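Local structure of bifunctional protein PutA (Bdellovibrio bacteriovorus, 5UR2) at residues B[496-501]-B[526-531]; B[768-773]-B[816-821]; B[862-867]-B[883-888]. The protein probably oxidises L-proline to L-glutamate, joining a flavin-dependent proline dehydrogenase and an NAD-dependent L-glutamate gamma-semialdehyde dehydrogenase in one polypeptide. All blocks are in the same frame, centred on the assembly; numbering follows the deposited sequence.

Interaction 1. Residues B[496-501]-B[526-531]; sequences NVNIVI and KIQMAT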
loop_
_atom_site.group_PDB
_atom_site.type_symbol
_atom_site.label_atom_id
_atom_site.label_comp_id
_atom_site.label_asym_id
_atom_site.label_seq_id
_atom_site.Cartn_x
_atom_site.Cartn_y
_atom_site.Cartn_z
ATOM N N ASN B 496 16.808 41.056 -1.162
ATOM C CA ASN B 496 15.460 41.592 -1.024
ATOM C C ASN B 496 14.456 40.541 -1.480
ATOM O O ASN B 496 14.464 40.138 -2.645
ATOM C CB ASN B 496 15.310 42.873 -1.835
ATOM C CG ASN B 496 16.173 43.983 -1.303
ATOM O OD1 ASN B 496 15.858 44.575 -0.272
ATOM N ND2 ASN B 496 17.286 44.259 -1.986
ATOM N N VAL B 497 13.599 40.094 -0.565
ATOM C CA VAL B 497 12.661 39.012 -0.829
ATOM C C VAL B 497 11.260 39.594 -0.904
ATOM O O VAL B 497 10.822 40.308 0.006
ATOM C CB VAL B 497 12.756 37.903 0.230
ATOM C CG1 VAL B 497 11.636 36.889 0.028
ATOM C CG2 VAL B 497 14.123 37.195 0.138
ATOM N N ASN B 498 10.559 39.277 -1.982
ATOM C CA ASN B 498 9.199 39.738 -2.193
ATOM C C ASN B 498 8.219 38.602 -1.968
ATOM O O ASN B 498 8.564 37.423 -2.073
ATOM C CB ASN B 498 9.020 40.298 -3.606
ATOM C CG ASN B 498 9.710 41.619 -3.785
ATOM O OD1 ASN B 498 9.705 42.454 -2.874
ATOM N ND2 ASN B 498 10.300 41.834 -4.964
ATOM N N ILE B 499 6.986 38.986 -1.636
ATOM C CA ILE B 499 5.861 38.068 -1.690
ATOM C C ILE B 499 5.590 37.704 -3.144
ATOM O O ILE B 499 5.732 38.545 -4.044
ATOM C CB ILE B 499 4.634 38.732 -1.045
ATOM C CG1 ILE B 499 4.970 39.213 0.359
ATOM C CG2 ILE B 499 3.458 37.782 -1.008
ATOM C CD1 ILE B 499 4.196 40.467 0.749
ATOM N N VAL B 500 5.190 36.455 -3.398
ATOM C CA VAL B 500 4.885 36.020 -4.761
ATOM C C VAL B 500 3.528 35.336 -4.782
ATOM O O VAL B 500 3.383 34.225 -4.265
ATOM C CB VAL B 500 5.954 35.087 -5.335
ATOM C CG1 VAL B 500 5.608 34.784 -6.777
ATOM C CG2 VAL B 500 7.318 35.740 -5.238
ATOM N N ILE B 501 2.553 35.968 -5.430
ATOM C CA ILE B 501 1.205 35.426 -5.562
ATOM C C ILE B 501 0.819 35.429 -7.037
ATOM O O ILE B 501 0.925 36.463 -7.705
ATOM C CB ILE B 501 0.194 36.242 -4.729
ATOM C CG1 ILE B 501 0.585 36.213 -3.251
ATOM C CG2 ILE B 501 -1.227 35.743 -4.942
ATOM C CD1 ILE B 501 -0.292 37.105 -2.368
ATOM N N LYS B 526 16.289 41.054 3.654
ATOM C CA LYS B 526 15.267 42.040 3.982
ATOM C C LYS B 526 13.951 41.510 3.412
ATOM O O LYS B 526 13.764 41.490 2.191
ATOM C CB LYS B 526 15.633 43.418 3.425
ATOM C CG LYS B 526 16.843 44.045 4.114
ATOM C CD LYS B 526 17.196 45.421 3.549
ATOM C CE LYS B 526 17.613 46.406 4.634
ATOM N NZ LYS B 526 16.719 46.381 5.821
ATOM N N ILE B 527 13.053 41.064 4.293
ATOM C CA ILE B 527 11.885 40.270 3.904
ATOM C C ILE B 527 10.639 41.139 3.927
ATOM O O ILE B 527 10.284 41.683 4.977
ATOM C CB ILE B 527 11.678 39.065 4.835
ATOM C CG1 ILE B 527 13.001 38.346 5.135
ATOM C CG2 ILE B 527 10.586 38.161 4.273
ATOM C CD1 ILE B 527 13.732 37.845 3.919
ATOM N N GLN B 528 9.948 41.229 2.788
ATOM C CA GLN B 528 8.595 41.784 2.762
ATOM C C GLN B 528 7.671 40.852 3.542
ATOM O O GLN B 528 7.471 39.701 3.139
ATOM C CB GLN B 528 8.090 41.916 1.316
ATOM C CG GLN B 528 8.879 42.869 0.406
ATOM C CD GLN B 528 8.735 44.342 0.804
ATOM O OE1 GLN B 528 7.651 44.800 1.192
ATOM N NE2 GLN B 528 9.835 45.084 0.717
ATOM N N MET B 529 7.087 41.346 4.637
ATOM C CA MET B 529 6.226 40.551 5.509
ATOM C C MET B 529 4.773 40.854 5.168
ATOM O O MET B 529 4.318 41.992 5.326
ATOM C CB MET B 529 6.512 40.843 6.980
ATOM C CG MET B 529 7.972 40.623 7.378
ATOM S SD MET B 529 8.480 38.893 7.232
ATOM C CE MET B 529 8.207 38.331 8.907
ATOM N N ALA B 530 4.048 39.835 4.724
ATOM C CA ALA B 530 2.754 40.050 4.102
ATOM C C ALA B 530 1.693 40.499 5.102
ATOM O O ALA B 530 1.740 40.170 6.287
ATOM C CB ALA B 530 2.299 38.765 3.415
ATOM N N THR B 531 0.707 41.240 4.593
ATOM C CA THR B 531 -0.493 41.602 5.329
ATOM C C THR B 531 -1.535 40.491 5.241
ATOM O O THR B 531 -1.458 39.584 4.404
ATOM C CB THR B 531 -1.107 42.888 4.779
ATOM O OG1 THR B 531 -1.609 42.631 3.464
ATOM C CG2 THR B 531 -0.055 43.993 4.695
#

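Interaction 2. Residues B[768-773]-B[816-821]; sequences VIYSAF and KAYMGP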
loop_
_atom_site.group_PDB
_atom_site.type_symbol
_atom_site.label_atom_id
_atom_site.label_comp_id
_atom_site.label_asym_id
_atom_site.label_seq_id
_atom_site.Cartn_x
_atom_site.Cartn_y
_atom_site.Cartn_z
ATOM N N VAL B 768 26.937 9.409 19.420
ATOM C CA VAL B 768 26.283 10.332 20.346
ATOM C C VAL B 768 26.745 11.777 20.110
ATOM O O VAL B 768 25.931 12.718 20.121
ATOM C CB VAL B 768 26.508 9.865 21.793
ATOM C CG1 VAL B 768 26.150 10.949 22.761
ATOM C CG2 VAL B 768 25.677 8.625 22.069
ATOM N N ILE B 769 28.046 11.983 19.886
ATOM C CA ILE B 769 28.548 13.336 19.622
ATOM C C ILE B 769 27.828 13.945 18.426
ATOM O O ILE B 769 27.289 15.057 18.505
ATOM C CB ILE B 769 30.077 13.331 19.411
ATOM C CG1 ILE B 769 30.794 13.080 20.726
ATOM C CG2 ILE B 769 30.562 14.677 18.885
ATOM C CD1 ILE B 769 30.682 14.255 21.677
ATOM N N TYR B 770 27.775 13.217 17.309
ATOM C CA TYR B 770 27.138 13.797 16.135
ATOM C C TYR B 770 25.637 13.940 16.335
ATOM O O TYR B 770 25.051 14.950 15.926
ATOM C CB TYR B 770 27.440 12.992 14.863
ATOM C CG TYR B 770 26.694 13.588 13.690
ATOM C CD1 TYR B 770 27.008 14.855 13.239
ATOM C CD2 TYR B 770 25.623 12.912 13.077
ATOM C CE1 TYR B 770 26.317 15.439 12.190
ATOM C CE2 TYR B 770 24.931 13.485 12.018
ATOM C CZ TYR B 770 25.282 14.765 11.586
ATOM O OH TYR B 770 24.616 15.388 10.550
ATOM N N SER B 771 24.999 12.961 16.983
ATOM C CA SER B 771 23.555 13.061 17.239
ATOM C C SER B 771 23.211 14.230 18.164
ATOM O O SER B 771 22.128 14.830 18.043
ATOM C CB SER B 771 23.026 11.747 17.827
ATOM O OG SER B 771 23.147 10.652 16.922
ATOM N N ALA B 772 24.101 14.552 19.108
ATOM C CA ALA B 772 23.857 15.599 20.090
ATOM C C ALA B 772 24.278 16.981 19.607
ATOM O O ALA B 772 23.590 17.964 19.899
ATOM C CB ALA B 772 24.587 15.283 21.395
ATOM N N PHE B 773 25.400 17.091 18.886
ATOM C CA PHE B 773 25.950 18.397 18.560
ATOM C C PHE B 773 25.906 18.736 17.069
ATOM O O PHE B 773 26.159 19.888 16.706
ATOM C CB PHE B 773 27.395 18.508 19.093
ATOM C CG PHE B 773 27.498 18.375 20.606
ATOM C CD1 PHE B 773 26.685 19.137 21.444
ATOM C CD2 PHE B 773 28.391 17.478 21.188
ATOM C CE1 PHE B 773 26.770 19.021 22.835
ATOM C CE2 PHE B 773 28.476 17.353 22.588
ATOM C CZ PHE B 773 27.669 18.133 23.407
ATOM N N LYS B 816 36.031 24.358 8.642
ATOM C CA LYS B 816 36.472 23.615 9.816
ATOM C C LYS B 816 35.414 23.566 10.918
ATOM O O LYS B 816 35.652 22.953 11.963
ATOM C CB LYS B 816 37.772 24.226 10.365
ATOM C CG LYS B 816 38.631 23.283 11.202
ATOM C CD LYS B 816 39.194 22.134 10.371
ATOM C CE LYS B 816 39.951 21.135 11.230
ATOM N NZ LYS B 816 39.033 20.369 12.119
ATOM N N ALA B 817 34.263 24.204 10.736
ATOM C CA ALA B 817 33.249 24.200 11.785
ATOM C C ALA B 817 32.693 22.790 11.976
ATOM O O ALA B 817 32.215 22.175 11.017
ATOM C CB ALA B 817 32.123 25.166 11.428
ATOM N N TYR B 818 32.771 22.261 13.202
ATOM C CA TYR B 818 31.927 21.114 13.517
ATOM C C TYR B 818 30.520 21.592 13.853
ATOM O O TYR B 818 29.546 21.109 13.280
ATOM C CB TYR B 818 32.501 20.287 14.668
ATOM C CG TYR B 818 31.801 18.959 14.861
ATOM C CD1 TYR B 818 30.593 18.866 15.558
ATOM C CD2 TYR B 818 32.340 17.795 14.335
ATOM C CE1 TYR B 818 29.956 17.640 15.728
ATOM C CE2 TYR B 818 31.720 16.575 14.494
ATOM C CZ TYR B 818 30.532 16.491 15.177
ATOM O OH TYR B 818 29.942 15.248 15.319
ATOM N N MET B 819 30.391 22.547 14.766
ATOM C CA MET B 819 29.130 23.243 14.954
ATOM C C MET B 819 29.320 24.740 14.726
ATOM O O MET B 819 30.416 25.288 14.923
ATOM C CB MET B 819 28.517 22.964 16.335
ATOM C CG MET B 819 29.467 22.965 17.489
ATOM S SD MET B 819 28.649 22.450 19.031
ATOM C CE MET B 819 27.716 23.921 19.432
ATOM N N GLY B 820 28.247 25.382 14.257
ATOM C CA GLY B 820 28.185 26.821 14.151
ATOM C C GLY B 820 27.247 27.396 15.191
ATOM O O GLY B 820 27.054 26.812 16.258
ATOM N N PRO B 821 26.608 28.521 14.883
ATOM C CA PRO B 821 25.736 29.188 15.860
ATOM C C PRO B 821 24.328 28.600 15.864
ATOM O O PRO B 821 23.942 27.853 14.973
ATOM C CB PRO B 821 25.724 30.640 15.364
ATOM C CG PRO B 821 25.750 30.461 13.836
ATOM C CD PRO B 821 26.644 29.229 13.588
#

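Interaction 3. Residues B[862-867]-B[883-888]; sequences FGDVPG and VIRAKN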
loop_
_atom_site.group_PDB
_atom_site.type_symbol
_atom_site.label_atom_id
_atom_site.label_comp_id
_atom_site.label_asym_id
_atom_site.label_seq_id
_atom_site.Cartn_x
_atom_site.Cartn_y
_atom_site.Cartn_z
ATOM N N PHE B 862 25.784 17.738 30.986
ATOM C CA PHE B 862 25.531 17.553 32.413
ATOM C C PHE B 862 25.504 16.072 32.756
ATOM O O PHE B 862 25.030 15.242 31.971
ATOM C CB PHE B 862 24.209 18.197 32.845
ATOM C CG PHE B 862 24.200 19.667 32.657
ATOM C CD1 PHE B 862 24.698 20.493 33.649
ATOM C CD2 PHE B 862 23.749 20.223 31.465
ATOM C CE1 PHE B 862 24.734 21.857 33.467
ATOM C CE2 PHE B 862 23.777 21.578 31.273
ATOM C CZ PHE B 862 24.273 22.403 32.277
ATOM N N GLY B 863 25.989 15.752 33.954
ATOM C CA GLY B 863 26.111 14.365 34.352
ATOM C C GLY B 863 25.225 13.994 35.517
ATOM O O GLY B 863 24.818 14.869 36.287
ATOM N N ASP B 864 24.925 12.700 35.652
ATOM C CA ASP B 864 24.070 12.189 36.729
ATOM C C ASP B 864 22.765 12.968 36.834
ATOM O O ASP B 864 22.289 13.263 37.928
ATOM C CB ASP B 864 24.798 12.194 38.077
ATOM C CG ASP B 864 25.669 10.973 38.271
ATOM O OD1 ASP B 864 25.106 9.861 38.322
ATOM O OD2 ASP B 864 26.903 11.118 38.389
ATOM N N VAL B 865 22.180 13.296 35.689
ATOM C CA VAL B 865 20.902 14.012 35.672
ATOM C C VAL B 865 19.787 13.029 36.017
ATOM O O VAL B 865 19.742 11.928 35.438
ATOM C CB VAL B 865 20.660 14.656 34.307
ATOM C CG1 VAL B 865 19.383 15.499 34.312
ATOM C CG2 VAL B 865 21.862 15.499 33.891
ATOM N N PRO B 866 18.900 13.361 36.956
ATOM C CA PRO B 866 17.755 12.484 37.212
ATOM C C PRO B 866 16.862 12.408 35.982
ATOM O O PRO B 866 16.693 13.385 35.247
ATOM C CB PRO B 866 17.038 13.161 38.394
ATOM C CG PRO B 866 18.112 13.969 39.082
ATOM C CD PRO B 866 19.003 14.456 37.937
ATOM N N GLY B 867 16.283 11.225 35.765
ATOM C CA GLY B 867 15.462 11.012 34.585
ATOM C C GLY B 867 14.238 11.902 34.540
ATOM O O GLY B 867 13.738 12.219 33.458
ATOM N N VAL B 883 23.333 13.557 30.624
ATOM C CA VAL B 883 23.786 12.175 30.799
ATOM C C VAL B 883 23.090 11.598 32.029
ATOM O O VAL B 883 23.173 12.167 33.122
ATOM C CB VAL B 883 25.314 12.098 30.946
ATOM C CG1 VAL B 883 25.750 10.660 31.178
ATOM C CG2 VAL B 883 25.999 12.645 29.721
ATOM N N ILE B 884 22.388 10.478 31.855
ATOM C CA ILE B 884 21.539 9.905 32.903
ATOM C C ILE B 884 22.038 8.511 33.237
ATOM O O ILE B 884 22.269 7.697 32.337
ATOM C CB ILE B 884 20.060 9.845 32.474
ATOM C CG1 ILE B 884 19.569 11.215 32.009
ATOM C CG2 ILE B 884 19.193 9.326 33.613
ATOM C CD1 ILE B 884 18.203 11.166 31.338
ATOM N N ARG B 885 22.153 8.215 34.525
ATOM C CA ARG B 885 22.652 6.915 34.941
ATOM C C ARG B 885 21.508 5.909 34.997
ATOM O O ARG B 885 20.384 6.255 35.368
ATOM C CB ARG B 885 23.341 7.024 36.298
ATOM C CG ARG B 885 24.334 5.912 36.558
ATOM C CD ARG B 885 24.883 6.027 37.961
ATOM N NE ARG B 885 25.876 7.090 38.062
ATOM C CZ ARG B 885 27.186 6.889 37.984
ATOM N NH1 ARG B 885 27.658 5.663 37.803
ATOM N NH2 ARG B 885 28.022 7.912 38.090
ATOM N N ALA B 886 21.794 4.665 34.603
ATOM C CA ALA B 886 20.822 3.581 34.702
ATOM C C ALA B 886 21.491 2.359 35.310
ATOM O O ALA B 886 22.631 2.032 34.966
ATOM C CB ALA B 886 20.215 3.227 33.342
ATOM N N LYS B 887 20.793 1.712 36.250
ATOM C CA LYS B 887 21.336 0.516 36.896
ATOM C C LYS B 887 21.390 -0.663 35.931
ATOM O O LYS B 887 22.314 -1.475 35.996
ATOM C CB LYS B 887 20.518 0.160 38.143
ATOM N N ASN B 888 20.400 -0.790 35.049
ATOM C CA ASN B 888 20.323 -1.917 34.126
ATOM C C ASN B 888 19.404 -1.529 32.967
ATOM O O ASN B 888 18.854 -0.423 32.926
ATOM C CB ASN B 888 19.841 -3.177 34.850
ATOM C CG ASN B 888 18.540 -2.952 35.629
ATOM O OD1 ASN B 888 17.676 -2.174 35.212
ATOM N ND2 ASN B 888 18.396 -3.643 36.762
#

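Interaction 1. Residues B[496-501]-B[526-531]
Two backbone hydrogen bonds pair V497 with the strand of K526 and Q528, as between parallel strands. V497 N gives a nearly straight bond to K526 O (3.1 Å), tilted out of the carbonyl plane, and V497 O receives Q528 N at 3.1 Å. Apolar contacts flank this ladder. V497 and I527 lie side by side on one face of the sheet; I527 has CG1 beside its own backbone N (chi1 -44°), and a second bend sets CD1 3.8 Å from V497 CB. Past the paired residues I499 reaches across, and its CD1 ends 3.7 Å from A530 CB. Polar side chains make the remaining contacts. On the other face N496 OD1 lies along the aliphatic part of K526, whose NZ continues to a salt bridge with D513. Further along, N498 and Q528 lie side by side, N498 OD1 touching Q528 CG at 3.4 Å with the two amide planes turned 51° apart; N498 ND2 bonds to E505, and Q528 OE1 to the backbone N of S508 and G509. This pair is the centre of a four-stranded mixed sheet, in which strand 504-506 runs antiparallel beside 495-501 and strand 511-516 antiparallel beside 523-528. V500 bonds through its backbone to F693 of strand 691-693. Helix 671-684 covers the V497 and I527 face through W675 and T671, while I499 meets Q534 of helix 532-549.

Interaction 2. Residues B[768-773]-B[816-821]
Side-chain packing joins the last turn of helix 761-773 to the loop that leads into helix 825-841, with Y818 and M819 of the loop meeting I769, Y770 and F773 in a largely buried part of the aldehyde dehydrogenase fold. Y818 carries most of it. Its CG is anti to the backbone N (chi1 -169°), which extends the ring straight at the helix so that the phenol end arrives first. Y818 OH sits 3.3 Å from Y770 CA and 3.4 Å from Y770 CB, and lies at the edge of the Y770 ring, near its plane. On the preceding residue, I769 CG2 approaches Y818 OH at 3.7 Å, the two side chains crossing at about a right angle. The Y770 hydroxyl points elsewhere, to a hydrogen bond with E589. M819 adds a smaller part. With chi1 at 42° its CG sits between the backbone N and the carbonyl carbon, and M819 SD comes to 4.1 Å from F773 CB. M819 SD is 5.3 Å from the F773 ring centroid, an oblique Met-aromatic contact. The F773 ring itself is held by its own helix, with A772 CB over one face and I769 CD1 at the edge. Around the contact, helix 790-806 packs on I769 through L800, T803 and A804, strand 880-886 touches F773 through V881, and the loop backbone at Y818 and M819 is bonded to E808, just beyond helix 790-806.

Interaction 3. Residues B[862-867]-B[883-888]
D864 and R885 meet side by side, their carboxylate and guanidinium planes nearly coplanar at 15°. R885 NE gives a straight hydrogen bond to the syn lone pair of D864 OD1 (2.9 Å), with the oxygen in the guanidinium plane; the second bond of this salt bridge, R885 NH2 to D864 OD2, is weak at 3.4 Å. R885 leaves the strand with CG anti to its backbone N (chi1 -157°), and the bend at chi3 (-77°) brings the NE edge round to the carboxylate. Its remaining end has another acid, since NH1 forms a salt bridge with D790, and Y793 adds a cation-pi contact. Two acids thus bind the guanidinium through different nitrogens, which probably limits rotation of its plane.

V883 uses both its N and its O toward 862-867. V883 N donates to F862 O at 2.7 Å, and V883 O receives V865 N at 3.0 Å. D864, with phi and psi both positive, is an extra residue between these bonds; its own N approaches V883 O at a poor angle and bonds instead to Y793 OH. Branched side chains fill in beside the ladder. The backbone pairing brings V883 CB to 3.3 Å from F862 O, and CG2 lies against the same oxygen. I884 turns CG2 toward the departing chain, 3.2 Å from V865 O, and also reaches G867 N.

Beyond F862 the chain turns away over D864 and V865. Strands 860-863, 880-886 and 783-789 pair in parallel, in that order, within the α/β aldehyde dehydrogenase fold, and helix 790-806 packs on them with V797 and Y793 against V883.

In the fold
Interactions 1, 2 and 3 follow one another along the chain, all in the aldehyde dehydrogenase half of the protein, apart from the flavin-bearing barrel. Interaction 1 stands off, its centre 33 Å from that of interaction 2 and 47 Å from that of interaction 3, in a four-stranded sheet that meets strand 691-693 through V500. Interactions 2 and 3 are neighbours, with nearest atoms about 7 Å apart. They share strand 880-886, which pairs with 860-863 in interaction 3 and touches helix 761-773 of interaction 2; helix 790-806 borders both. Interactions 2 and 3 thus meet the same strand without touching each other, while interaction 1 lies in another part of the same half.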